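Local coordinates for proximal thread matrix protein 1 (Mytilus galloprovincialis, PDB 4CNB) that binds zinc and is probably a matrix protein of the proximal part of mussel byssal threads, built from two von Willebrand factor type A domains, at residues G138-G143 with K176-A181; Q204-T209 with V221-S226; A256-A261 with V365-D370; K281-R286 with D432-A437; T336-G341 with K377-E382. One frame throughout, in Å; residues are numbered along the deposited sequence.

Overall arrangement
The five contacts fall in a chain with two von Willebrand factor type A domains. Contacts 1 and 2 belong to the first and touch each other through Lys176 and Val207; both lie by the zinc site of Asp61, Ser63, Ser65 and Asp174, with the Thr140 side chain about 4 Å from that of Asp61 and the Phe206 side chain about 6 Å from that of Asp174. Contacts 3, 4 and 5 lie in the second half of the chain, in and around the second domain's sheet. The central strands of contact 3 touch contact 4 through Ile366 and Ala437, and contact 5 through Val258 and Gly341. Contacts 1 and 3 have centres about 37 Å apart; nearest atoms of contacts 2 and 5 are about 7 Å apart.

Contact 1: G138-G143 with K176-A181; sequences GQTEIG and KSNAGA
Segment 138-143, a loop with the first residues of helix 142-153, runs beside the loop segment 176-181 that precedes helix 183-192, with the CA atoms of Thr140 and Ser177 5.1 Å apart. Asn178 grips Thr140 twice. Its side-chain OD1 accepts a hydrogen bond from Thr140 N at 2.8 Å, almost straight at 169°, while its own backbone N gives a bond to Thr140 O at 3.1 Å. The amide reaches back like this because CG sits between the backbone N and the carbonyl carbon (chi1 63°). Its other end, ND2, donates to a water that in turn donates to Thr140 OG1, so side chain, backbone and water close round one threonine. That threonine lies beside the metal site of this von Willebrand factor type A domain: its side chain is about 4 Å from those of Asp61 and Ser63, both zinc ligands. The same Thr140 O also receives a CA-H...O contact from Ser177. The Ser177 hydroxyl points away from its own N (chi1 -166°), and OG accepts a weak bond from Ile142 N; Ser177 CB packs against Ile142 CG1. Glu141, at the N-cap position of the helix, brings its CG to 3.5 Å from Ala179 O and OE1 to Gly180 CA at 3.4 Å. Beyond the two segments its carboxylate bonds Gly109 N and Thr144 OG1. With an alanine in place of Glu141, Gly109 N and Thr144 OG1 would probably each lose a partner and a gap would open beside Ala179. At Gly143, CA makes a CA-H...O contact with Ala181 O at 3.2 Å.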
# COMPACT_ATOMS: atom_id res chain seq x y z
N GLY A 138 10.79 3.94 27.95
CA GLY A 138 12.02 4.54 27.46
C GLY A 138 12.53 4.00 26.14
O GLY A 138 13.71 4.17 25.82
N GLN A 139 11.65 3.36 25.38
CA GLN A 139 11.98 2.79 24.07
C GLN A 139 10.78 2.96 23.15
O GLN A 139 9.67 3.24 23.61
CB GLN A 139 12.28 1.29 24.18
CG GLN A 139 13.32 0.89 25.22
CD GLN A 139 13.53 -0.63 25.26
OE1 GLN A 139 12.72 -1.39 24.74
NE2 GLN A 139 14.63 -1.07 25.87
N THR A 140 10.97 2.78 21.85
CA THR A 140 9.84 2.82 20.92
C THR A 140 9.83 1.57 20.08
O THR A 140 10.46 1.51 19.03
CB THR A 140 9.88 4.06 19.99
OG1 THR A 140 9.92 5.25 20.77
CG2 THR A 140 8.64 4.08 19.09
N GLU A 141 9.10 0.55 20.54
CA GLU A 141 9.19 -0.75 19.91
C GLU A 141 8.03 -1.00 18.97
O GLU A 141 7.12 -1.76 19.29
CB GLU A 141 9.27 -1.84 20.99
CG GLU A 141 10.52 -1.73 21.87
CD GLU A 141 10.64 -2.89 22.84
OE1 GLU A 141 10.96 -4.01 22.39
OE2 GLU A 141 10.39 -2.70 24.04
N ILE A 142 8.06 -0.36 17.80
CA ILE A 142 6.98 -0.49 16.83
C ILE A 142 6.78 -1.95 16.38
O ILE A 142 5.66 -2.46 16.38
CB ILE A 142 7.21 0.38 15.58
CG1 ILE A 142 7.59 1.82 15.98
CG2 ILE A 142 5.97 0.37 14.70
CD1 ILE A 142 7.46 2.83 14.83
N GLY A 143 7.86 -2.61 15.98
CA GLY A 143 7.76 -3.98 15.53
C GLY A 143 7.18 -4.91 16.58
O GLY A 143 6.39 -5.80 16.26
N LYS A 176 10.77 6.84 15.63
CA LYS A 176 11.18 5.70 14.84
C LYS A 176 11.45 4.51 15.76
O LYS A 176 11.90 4.67 16.88
CB LYS A 176 12.43 6.05 14.02
CG LYS A 176 13.72 6.16 14.81
CD LYS A 176 14.89 6.41 13.85
CE LYS A 176 16.25 6.22 14.52
NZ LYS A 176 17.36 6.48 13.54
N SER A 177 11.16 3.31 15.28
CA SER A 177 11.41 2.13 16.07
C SER A 177 12.90 2.10 16.44
O SER A 177 13.75 2.25 15.58
CB SER A 177 11.02 0.89 15.28
OG SER A 177 10.96 -0.24 16.13
N ASN A 178 13.20 1.92 17.73
CA ASN A 178 14.59 1.93 18.18
C ASN A 178 14.92 0.74 19.06
O ASN A 178 15.97 0.71 19.72
CB ASN A 178 14.90 3.22 18.93
CG ASN A 178 14.06 3.36 20.19
OD1 ASN A 178 13.40 2.42 20.61
ND2 ASN A 178 14.08 4.55 20.77
N ALA A 179 14.03 -0.25 19.09
CA ALA A 179 14.30 -1.46 19.84
C ALA A 179 13.31 -2.53 19.48
O ALA A 179 12.25 -2.24 18.92
CB ALA A 179 14.27 -1.18 21.33
N GLY A 180 13.67 -3.78 19.75
CA GLY A 180 12.75 -4.89 19.66
C GLY A 180 12.67 -5.51 18.29
O GLY A 180 13.50 -5.26 17.42
N ALA A 181 11.64 -6.33 18.09
CA ALA A 181 11.38 -6.93 16.79
C ALA A 181 11.46 -5.86 15.71
O ALA A 181 10.87 -4.79 15.84
CB ALA A 181 10.01 -7.58 16.79
O HOH W 1 12.23 5.91 22.51

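Contact 2: Q204-T209 with V221-S226; sequences QGFVKT and VLTTNS
The Phe206 ring reaches onto the methyl of Thr223, its CZ 3.2 Å from Thr223 CG2, with the two side chains crossing at about a right angle. The approach is oblique to the ring, with CE2 of Phe206 the next nearest ring atom to that methyl, at 3.8 Å. Phe206 stands with CG between its backbone N and carbonyl carbon (chi1 77°), and this sends the ring from the loop toward the strand. Thr223 in turn places CG2 anti to its carbonyl carbon and thereby offers carbon, rather than OG1, to its neighbours. A second aliphatic group comes to the same methyl: Lys208 CD lies 3.6 Å from Thr223 CG2, so the methyl meets a ring and a lysine chain on adjoining sides. CD and CE of Lys208 also run past Val221 CG1, each at 4.1 Å, and its NZ has a long, weak ion pair with Glu212. The segments belong to the beta-alpha-beta unit of strand 195-202, helix 208-214 and strand 221-224, the last being an outermost strand of the domain's six-stranded sheet. Helix 208-214 starts within this contact, and its Leu211 touches both Phe206 and Val221 from beyond the two segments. At the far end, Gln204 and Asn225 lie side by side, pointing the same way, with amide planes 28° apart and NE2 of Gln204 3.5 Å from OD1 of Asn225. The closest meeting of all is of carbon with carbon, which implies that the loop and the first helical residue meet the outermost strand mainly by apolar packing.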
# COMPACT_ATOMS: atom_id res chain seq x y z
N GLN A 204 8.69 15.20 14.33
CA GLN A 204 9.87 15.06 13.48
C GLN A 204 10.74 13.84 13.81
O GLN A 204 11.63 13.48 13.04
CB GLN A 204 10.72 16.33 13.57
CG GLN A 204 10.02 17.59 13.08
CD GLN A 204 9.54 17.51 11.63
OE1 GLN A 204 10.22 16.95 10.76
NE2 GLN A 204 8.37 18.06 11.37
N GLY A 205 10.47 13.19 14.95
CA GLY A 205 11.33 12.12 15.44
C GLY A 205 11.10 10.75 14.81
O GLY A 205 11.88 9.81 15.04
N PHE A 206 10.02 10.63 14.03
CA PHE A 206 9.76 9.39 13.29
C PHE A 206 10.47 9.47 11.95
O PHE A 206 10.95 10.53 11.55
CB PHE A 206 8.24 9.18 13.10
CG PHE A 206 7.64 10.03 12.02
CD1 PHE A 206 7.16 11.30 12.31
CD2 PHE A 206 7.57 9.57 10.72
CE1 PHE A 206 6.63 12.08 11.31
CE2 PHE A 206 7.03 10.36 9.73
CZ PHE A 206 6.56 11.60 10.02
N VAL A 207 10.56 8.34 11.26
CA VAL A 207 11.06 8.34 9.89
C VAL A 207 9.96 7.82 8.94
O VAL A 207 9.38 6.71 9.09
CB VAL A 207 12.44 7.61 9.75
CG1 VAL A 207 12.89 7.03 11.08
CG2 VAL A 207 12.40 6.54 8.67
N LYS A 208 9.63 8.69 7.99
CA LYS A 208 8.53 8.44 7.07
C LYS A 208 8.72 7.18 6.23
O LYS A 208 7.78 6.46 5.95
CB LYS A 208 8.38 9.65 6.15
CG LYS A 208 7.23 9.53 5.17
CD LYS A 208 6.17 10.58 5.46
CE LYS A 208 5.22 10.73 4.29
NZ LYS A 208 5.91 11.32 3.12
N THR A 209 9.95 6.91 5.83
CA THR A 209 10.24 5.71 5.04
C THR A 209 9.91 4.42 5.81
O THR A 209 9.38 3.47 5.24
CB THR A 209 11.70 5.70 4.57
OG1 THR A 209 11.86 6.68 3.53
CG2 THR A 209 12.07 4.36 4.02
N VAL A 221 0.10 6.32 4.87
CA VAL A 221 0.97 6.97 5.84
C VAL A 221 0.58 8.43 5.91
O VAL A 221 0.63 9.15 4.91
CB VAL A 221 2.45 6.87 5.46
CG1 VAL A 221 3.30 7.73 6.37
CG2 VAL A 221 2.91 5.43 5.51
N LEU A 222 0.20 8.87 7.10
CA LEU A 222 -0.21 10.24 7.32
C LEU A 222 0.69 10.87 8.35
O LEU A 222 1.06 10.22 9.32
CB LEU A 222 -1.66 10.29 7.80
CG LEU A 222 -2.62 9.61 6.83
CD1 LEU A 222 -4.01 9.67 7.38
CD2 LEU A 222 -2.54 10.27 5.47
N THR A 223 1.05 12.13 8.13
CA THR A 223 1.91 12.85 9.05
C THR A 223 1.31 14.19 9.47
O THR A 223 0.46 14.76 8.78
CB THR A 223 3.29 13.12 8.44
OG1 THR A 223 3.14 13.93 7.27
CG2 THR A 223 3.98 11.82 8.07
N THR A 224 1.78 14.67 10.62
CA THR A 224 1.44 16.00 11.08
C THR A 224 2.55 16.49 12.01
O THR A 224 3.29 15.69 12.58
CB THR A 224 0.06 16.03 11.77
OG1 THR A 224 -0.19 17.35 12.27
CG2 THR A 224 -0.03 15.03 12.90
N ASN A 225 2.68 17.81 12.14
CA ASN A 225 3.79 18.40 12.88
C ASN A 225 3.64 18.31 14.38
O ASN A 225 4.62 18.21 15.10
CB ASN A 225 3.96 19.87 12.49
CG ASN A 225 4.34 20.05 11.03
OD1 ASN A 225 5.29 19.44 10.55
ND2 ASN A 225 3.59 20.88 10.32
N SER A 226 2.40 18.33 14.86
CA SER A 226 2.13 18.32 16.30
C SER A 226 0.87 17.54 16.65
O SER A 226 -0.02 17.36 15.81
CB SER A 226 1.99 19.76 16.80
OG SER A 226 1.06 20.47 16.01

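Contact 3: A256-A261 with V365-D370; sequences AFVFDA and VILLTD
Ala256 and Val365 are paired in parallel on two neighbouring strands at the middle of the second von Willebrand factor type A sheet, a Rossmann-like fold with helices on both faces. The strands 256-260 and 365-369 run 7° from parallel, and a ladder of backbone bonds joins them, among them Val258 N to Ile366 O at 3.0 Å and Asp260 N to Leu368 O at 2.9 Å. Packing is tight along this stretch. On one face, Phe259 lays its ring over the CB of Leu368, a CH-pi contact with the carbon 3.5 Å from the ring centroid and only 12° off the normal. The edge of the same ring meets Ile366 O in plane, CE1 being 3.3 Å from that oxygen, and helix 272-285 adds Met276 and Met280 against the ring. A little further back, Phe257 lies side by side with Ile366, its CE1 3.8 Å from Ile366 CD1. An alanine in place of Phe259 would probably open a gap over Leu368 CB and leave the methionines of the helix without the ring they pack on. The other face holds Val258, whose CG1, anti to the backbone N (chi1 -178°), is thereby taken to Leu367 CD2 at 3.6 Å, while CG2 meets Val365 CG1. Toward the carboxyl ends the regular ladder stops and Asp370 is partly exposed, in contrast to the buried residues before it. The acidic groups at this end have partners beyond the segments, Asp260 OD1 accepting from Ser262 N and Asp370 OD2 bonding Ser264 OG.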
# COMPACT_ATOMS: atom_id res chain seq x y z
N ALA A 256 -2.14 -0.36 -17.22
CA ALA A 256 -1.06 0.07 -18.10
C ALA A 256 0.24 -0.68 -17.83
O ALA A 256 0.78 -0.66 -16.70
CB ALA A 256 -0.84 1.56 -17.95
N PHE A 257 0.73 -1.37 -18.87
CA PHE A 257 2.08 -1.89 -18.85
C PHE A 257 3.02 -0.78 -19.29
O PHE A 257 2.84 -0.17 -20.36
CB PHE A 257 2.25 -3.07 -19.81
CG PHE A 257 1.43 -4.28 -19.46
CD1 PHE A 257 1.75 -5.06 -18.37
CD2 PHE A 257 0.36 -4.65 -20.25
CE1 PHE A 257 1.00 -6.18 -18.05
CE2 PHE A 257 -0.39 -5.77 -19.94
CZ PHE A 257 -0.07 -6.53 -18.84
N VAL A 258 4.03 -0.52 -18.46
CA VAL A 258 5.08 0.43 -18.78
C VAL A 258 6.35 -0.39 -18.77
O VAL A 258 6.90 -0.67 -17.70
CB VAL A 258 5.13 1.55 -17.75
CG1 VAL A 258 6.22 2.58 -18.10
CG2 VAL A 258 3.75 2.21 -17.64
N PHE A 259 6.79 -0.81 -19.95
CA PHE A 259 7.85 -1.79 -20.05
C PHE A 259 9.07 -1.29 -20.81
O PHE A 259 8.98 -0.49 -21.76
CB PHE A 259 7.33 -3.08 -20.69
CG PHE A 259 6.77 -4.08 -19.70
CD1 PHE A 259 6.14 -3.66 -18.53
CD2 PHE A 259 6.87 -5.44 -19.94
CE1 PHE A 259 5.63 -4.60 -17.61
CE2 PHE A 259 6.36 -6.37 -19.04
CZ PHE A 259 5.74 -5.95 -17.88
N ASP A 260 10.21 -1.76 -20.34
CA ASP A 260 11.52 -1.51 -20.94
C ASP A 260 11.55 -1.96 -22.40
O ASP A 260 11.10 -3.04 -22.73
CB ASP A 260 12.50 -2.32 -20.11
CG ASP A 260 13.94 -2.06 -20.44
OD1 ASP A 260 14.27 -1.42 -21.46
OD2 ASP A 260 14.77 -2.55 -19.64
N ALA A 261 12.09 -1.11 -23.28
CA ALA A 261 12.30 -1.50 -24.68
C ALA A 261 13.74 -1.24 -25.12
O ALA A 261 14.02 -1.05 -26.30
CB ALA A 261 11.34 -0.76 -25.58
N VAL A 365 -0.56 0.38 -12.69
CA VAL A 365 0.63 0.36 -13.53
C VAL A 365 1.49 -0.82 -13.13
O VAL A 365 1.71 -1.08 -11.93
CB VAL A 365 1.43 1.69 -13.43
CG1 VAL A 365 2.80 1.56 -14.09
CG2 VAL A 365 0.67 2.83 -14.08
N ILE A 366 1.96 -1.55 -14.14
CA ILE A 366 2.91 -2.63 -13.94
C ILE A 366 4.12 -2.23 -14.75
O ILE A 366 4.06 -2.23 -15.98
CB ILE A 366 2.36 -3.97 -14.45
CG1 ILE A 366 1.13 -4.39 -13.66
CG2 ILE A 366 3.41 -5.08 -14.33
CD1 ILE A 366 0.32 -5.44 -14.36
N LEU A 367 5.20 -1.87 -14.05
CA LEU A 367 6.44 -1.40 -14.66
C LEU A 367 7.51 -2.49 -14.61
O LEU A 367 7.68 -3.16 -13.58
CB LEU A 367 6.91 -0.16 -13.90
CG LEU A 367 8.25 0.57 -14.15
CD1 LEU A 367 9.47 -0.34 -14.29
CD2 LEU A 367 8.16 1.52 -15.31
N LEU A 368 8.22 -2.67 -15.71
CA LEU A 368 9.32 -3.62 -15.78
C LEU A 368 10.56 -2.97 -16.38
O LEU A 368 10.50 -2.37 -17.47
CB LEU A 368 8.93 -4.85 -16.58
CG LEU A 368 9.94 -6.00 -16.52
CD1 LEU A 368 9.24 -7.34 -16.77
CD2 LEU A 368 11.08 -5.80 -17.50
N THR A 369 11.69 -3.11 -15.68
CA THR A 369 12.94 -2.54 -16.16
C THR A 369 14.14 -3.47 -15.92
O THR A 369 14.16 -4.23 -14.95
CB THR A 369 13.23 -1.18 -15.49
OG1 THR A 369 14.36 -0.58 -16.12
CG2 THR A 369 13.51 -1.34 -14.01
N ASP A 370 15.12 -3.40 -16.81
CA ASP A 370 16.39 -4.09 -16.62
C ASP A 370 17.55 -3.09 -16.47
O ASP A 370 18.72 -3.46 -16.55
CB ASP A 370 16.67 -5.05 -17.77
CG ASP A 370 17.24 -4.36 -19.00
OD1 ASP A 370 16.89 -3.18 -19.27
OD2 ASP A 370 18.04 -5.01 -19.71

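Contact 4: K281-R286 with D432-A437; sequences KDIVDR and DVVKLA
Ile283 and Arg286 meet Val433, Val434 and Ala437 in a helix-helix packing of the second von Willebrand factor type A domain, where helices 272-285 and 430-437 lie against the same face of the sheet. Their short axes approach to 10.4 Å and cross at -53°, a wide separation bridged by side chains. Ile283 comes first. Its CG1 is anti to the carbonyl carbon (chi1 -68°) and the chain extends on, so that CD1 reaches Val433 CG1 at 4.0 Å, the two side chains meeting at about a right angle. The same isoleucine passes CG1 by Val434 CG2 and turns its other branch, CG2, to Ala437 CB at 4.4 Å; thus it touches three residues of the second helix. Beside it lies the sheet, with Phe257 against Ile283 and Ile366 against Ala437. Three residues on, Arg286 crosses Val434 with its aliphatic part, CB lying 4.0 Å from Val434 CG1, and its chain bends at chi2 and chi3 to bring the guanidinium over the valine. Glu431 holds the charged end, in a salt bridge to Arg286 NH2. Val434 CG2 sits over one face of the guanidinium, while Val434 CG1 is 3.9 Å from Arg286 NH1.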
# COMPACT_ATOMS: atom_id res chain seq x y z
N LYS A 281 1.32 -10.88 -21.89
CA LYS A 281 0.22 -11.64 -22.49
C LYS A 281 -0.44 -12.57 -21.47
O LYS A 281 -1.67 -12.64 -21.40
CB LYS A 281 0.71 -12.43 -23.71
CG LYS A 281 0.76 -11.58 -24.98
CD LYS A 281 1.74 -12.09 -26.04
CE LYS A 281 1.66 -13.58 -26.23
NZ LYS A 281 2.64 -14.04 -27.24
N ASP A 282 0.36 -13.26 -20.68
CA ASP A 282 -0.16 -14.17 -19.67
C ASP A 282 -0.98 -13.42 -18.63
O ASP A 282 -1.99 -13.92 -18.15
CB ASP A 282 0.98 -14.94 -19.00
CG ASP A 282 1.62 -15.96 -19.93
OD1 ASP A 282 1.03 -16.24 -20.99
OD2 ASP A 282 2.72 -16.46 -19.62
N ILE A 283 -0.56 -12.21 -18.29
CA ILE A 283 -1.31 -11.40 -17.34
C ILE A 283 -2.67 -11.00 -17.90
O ILE A 283 -3.68 -11.12 -17.21
CB ILE A 283 -0.50 -10.17 -16.92
CG1 ILE A 283 0.70 -10.64 -16.08
CG2 ILE A 283 -1.38 -9.20 -16.14
CD1 ILE A 283 1.74 -9.57 -15.80
N VAL A 284 -2.69 -10.55 -19.15
CA VAL A 284 -3.94 -10.26 -19.83
C VAL A 284 -4.91 -11.45 -19.75
O VAL A 284 -6.09 -11.28 -19.45
CB VAL A 284 -3.72 -9.91 -21.32
CG1 VAL A 284 -5.06 -9.76 -22.02
CG2 VAL A 284 -2.88 -8.62 -21.48
N ASP A 285 -4.43 -12.65 -20.03
CA ASP A 285 -5.31 -13.83 -20.03
C ASP A 285 -6.03 -14.10 -18.71
O ASP A 285 -7.03 -14.78 -18.69
CB ASP A 285 -4.56 -15.10 -20.43
CG ASP A 285 -4.28 -15.17 -21.92
OD1 ASP A 285 -5.14 -14.70 -22.70
OD2 ASP A 285 -3.21 -15.71 -22.30
N ARG A 286 -5.51 -13.57 -17.60
CA ARG A 286 -6.06 -13.86 -16.29
C ARG A 286 -7.24 -12.97 -15.96
O ARG A 286 -7.90 -13.16 -14.94
CB ARG A 286 -5.00 -13.69 -15.20
CG ARG A 286 -3.73 -14.45 -15.47
CD ARG A 286 -3.93 -15.96 -15.39
NE ARG A 286 -2.82 -16.56 -14.68
CZ ARG A 286 -2.79 -16.74 -13.36
NH1 ARG A 286 -3.82 -16.40 -12.61
NH2 ARG A 286 -1.73 -17.26 -12.79
N ASP A 432 1.90 -13.74 -7.84
CA ASP A 432 1.90 -12.58 -6.96
C ASP A 432 1.61 -11.31 -7.74
O ASP A 432 0.90 -10.43 -7.25
CB ASP A 432 3.24 -12.46 -6.22
CG ASP A 432 3.36 -13.46 -5.08
OD1 ASP A 432 2.31 -13.91 -4.57
OD2 ASP A 432 4.51 -13.79 -4.70
N VAL A 433 2.13 -11.21 -8.95
CA VAL A 433 1.93 -10.00 -9.76
C VAL A 433 0.47 -9.92 -10.23
O VAL A 433 -0.11 -8.84 -10.26
CB VAL A 433 2.89 -9.95 -10.95
CG1 VAL A 433 2.46 -8.88 -11.95
CG2 VAL A 433 4.30 -9.68 -10.47
N VAL A 434 -0.11 -11.06 -10.57
CA VAL A 434 -1.50 -11.10 -11.01
C VAL A 434 -2.43 -10.68 -9.87
O VAL A 434 -3.34 -9.89 -10.05
CB VAL A 434 -1.89 -12.51 -11.55
CG1 VAL A 434 -3.37 -12.63 -11.76
CG2 VAL A 434 -1.14 -12.80 -12.86
N LYS A 435 -2.17 -11.20 -8.67
CA LYS A 435 -2.97 -10.82 -7.51
C LYS A 435 -3.04 -9.32 -7.35
O LYS A 435 -4.08 -8.77 -7.03
CB LYS A 435 -2.41 -11.44 -6.23
CG LYS A 435 -2.84 -12.88 -5.99
CD LYS A 435 -2.13 -13.46 -4.77
CE LYS A 435 -2.35 -14.95 -4.65
NZ LYS A 435 -1.51 -15.54 -3.56
N LEU A 436 -1.90 -8.65 -7.55
CA LEU A 436 -1.85 -7.20 -7.44
C LEU A 436 -2.49 -6.54 -8.68
O LEU A 436 -3.23 -5.57 -8.55
CB LEU A 436 -0.39 -6.72 -7.28
CG LEU A 436 0.39 -7.26 -6.07
CD1 LEU A 436 1.83 -6.78 -6.12
CD2 LEU A 436 -0.26 -6.88 -4.74
N ALA A 437 -2.22 -7.07 -9.86
CA ALA A 437 -2.83 -6.54 -11.09
C ALA A 437 -4.35 -6.59 -11.01
O ALA A 437 -5.03 -5.71 -11.55
CB ALA A 437 -2.34 -7.30 -12.29

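Contact 5: T336-G341 with K377-E382; sequences TAIGDG and KSPEHE
Gly339 and Lys377 bring together the starts of two helices in the second von Willebrand factor type A domain, 338-349 and 379-388, which flank strand 362-369 in the chain. The backbones come close, with Gly339 CA 4.3 Å from Pro379 CA. The closeness probably depends on glycine, since a CB on Gly339 would run into Lys377 O. Against this bare turn of helix Lys377 packs its CB, 3.5 Å from Gly339 C, and its CG lies 3.3 Å from Asp340 OD1, the two side chains crossing at about a right angle. Lys377 then bends at chi2 (-75°) and leads its amino end away, to a long, weak ion pair with Glu343. Elsewhere in the contact Ile338 CG2 touches Pro379 CB at 4.2 Å, and Glu382 brings its CG to Gly339 O. Around this first shell, polar groups further out are placed to steady it. Asp340 OD2 is hydrogen-bonded to His376, Asn373 bonds both Gly339 N and Lys377 O, and Glu382 makes a salt bridge to Arg346. Ser378 is the N-cap of the second helix, its OG accepting from His381 N at 3.0 Å, a capping bond at the start of the helix that carries Pro379 and Glu382. Between the segments one water donates to Asp340 OD1 at 2.7 Å and accepts from Lys377 N at 3.1 Å.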
# COMPACT_ATOMS: atom_id res chain seq x y z
N THR A 336 17.20 3.25 -20.19
CA THR A 336 15.96 2.86 -19.53
C THR A 336 15.29 4.03 -18.81
O THR A 336 15.48 4.25 -17.61
CB THR A 336 16.21 1.70 -18.55
OG1 THR A 336 17.44 1.91 -17.86
CG2 THR A 336 16.28 0.38 -19.30
N ALA A 337 14.49 4.79 -19.56
CA ALA A 337 13.88 6.00 -19.06
C ALA A 337 12.60 5.69 -18.31
O ALA A 337 11.49 6.04 -18.75
CB ALA A 337 13.62 6.97 -20.19
N ILE A 338 12.76 5.04 -17.16
CA ILE A 338 11.66 4.71 -16.27
C ILE A 338 10.80 5.94 -16.00
O ILE A 338 9.58 5.84 -16.00
CB ILE A 338 12.20 4.21 -14.91
CG1 ILE A 338 13.00 2.92 -15.10
CG2 ILE A 338 11.08 3.99 -13.92
CD1 ILE A 338 13.96 2.64 -13.93
N GLY A 339 11.42 7.09 -15.77
CA GLY A 339 10.64 8.29 -15.46
C GLY A 339 9.75 8.74 -16.61
O GLY A 339 8.60 9.16 -16.41
N ASP A 340 10.29 8.67 -17.82
CA ASP A 340 9.53 9.05 -19.00
C ASP A 340 8.38 8.09 -19.21
O ASP A 340 7.29 8.49 -19.60
CB ASP A 340 10.44 9.05 -20.23
CG ASP A 340 11.39 10.24 -20.27
OD1 ASP A 340 12.14 10.48 -19.30
OD2 ASP A 340 11.39 10.94 -21.29
N GLY A 341 8.62 6.81 -18.94
CA GLY A 341 7.56 5.80 -19.04
C GLY A 341 6.40 6.16 -18.14
O GLY A 341 5.25 6.20 -18.57
N LYS A 377 13.40 12.09 -16.63
CA LYS A 377 12.29 12.41 -15.74
C LYS A 377 12.54 11.70 -14.43
O LYS A 377 13.29 10.73 -14.40
CB LYS A 377 10.94 11.98 -16.33
CG LYS A 377 10.54 12.76 -17.57
CD LYS A 377 10.07 14.13 -17.19
CE LYS A 377 9.80 14.99 -18.41
NZ LYS A 377 9.44 16.35 -17.98
N SER A 378 11.94 12.21 -13.36
CA SER A 378 12.14 11.68 -12.02
C SER A 378 11.16 10.53 -11.72
O SER A 378 9.96 10.75 -11.66
CB SER A 378 11.94 12.79 -10.99
OG SER A 378 11.74 12.25 -9.70
N PRO A 379 11.67 9.30 -11.56
CA PRO A 379 10.72 8.22 -11.21
C PRO A 379 9.92 8.55 -9.94
O PRO A 379 8.72 8.29 -9.88
CB PRO A 379 11.62 7.01 -10.98
CG PRO A 379 12.85 7.29 -11.79
CD PRO A 379 13.04 8.79 -11.72
N GLU A 380 10.56 9.14 -8.94
CA GLU A 380 9.87 9.38 -7.68
C GLU A 380 8.75 10.38 -7.87
O GLU A 380 7.65 10.22 -7.32
CB GLU A 380 10.82 9.86 -6.59
CG GLU A 380 10.13 9.85 -5.23
CD GLU A 380 11.09 10.10 -4.07
OE1 GLU A 380 11.74 11.17 -4.07
OE2 GLU A 380 11.16 9.24 -3.17
N HIS A 381 9.03 11.42 -8.64
CA HIS A 381 8.05 12.47 -8.82
C HIS A 381 6.86 11.97 -9.64
O HIS A 381 5.70 12.21 -9.28
CB HIS A 381 8.70 13.68 -9.48
CG HIS A 381 7.73 14.78 -9.80
ND1 HIS A 381 7.09 15.51 -8.83
CD2 HIS A 381 7.26 15.24 -10.99
CE1 HIS A 381 6.29 16.39 -9.40
NE2 HIS A 381 6.38 16.25 -10.71
N GLU A 382 7.15 11.27 -10.73
CA GLU A 382 6.10 10.81 -11.62
C GLU A 382 5.25 9.71 -10.99
O GLU A 382 4.04 9.65 -11.19
CB GLU A 382 6.70 10.35 -12.96
CG GLU A 382 7.56 11.42 -13.66
CD GLU A 382 6.74 12.58 -14.23
OE1 GLU A 382 5.53 12.42 -14.44
OE2 GLU A 382 7.31 13.65 -14.48
O HOH W 2 13.53 9.10 -17.38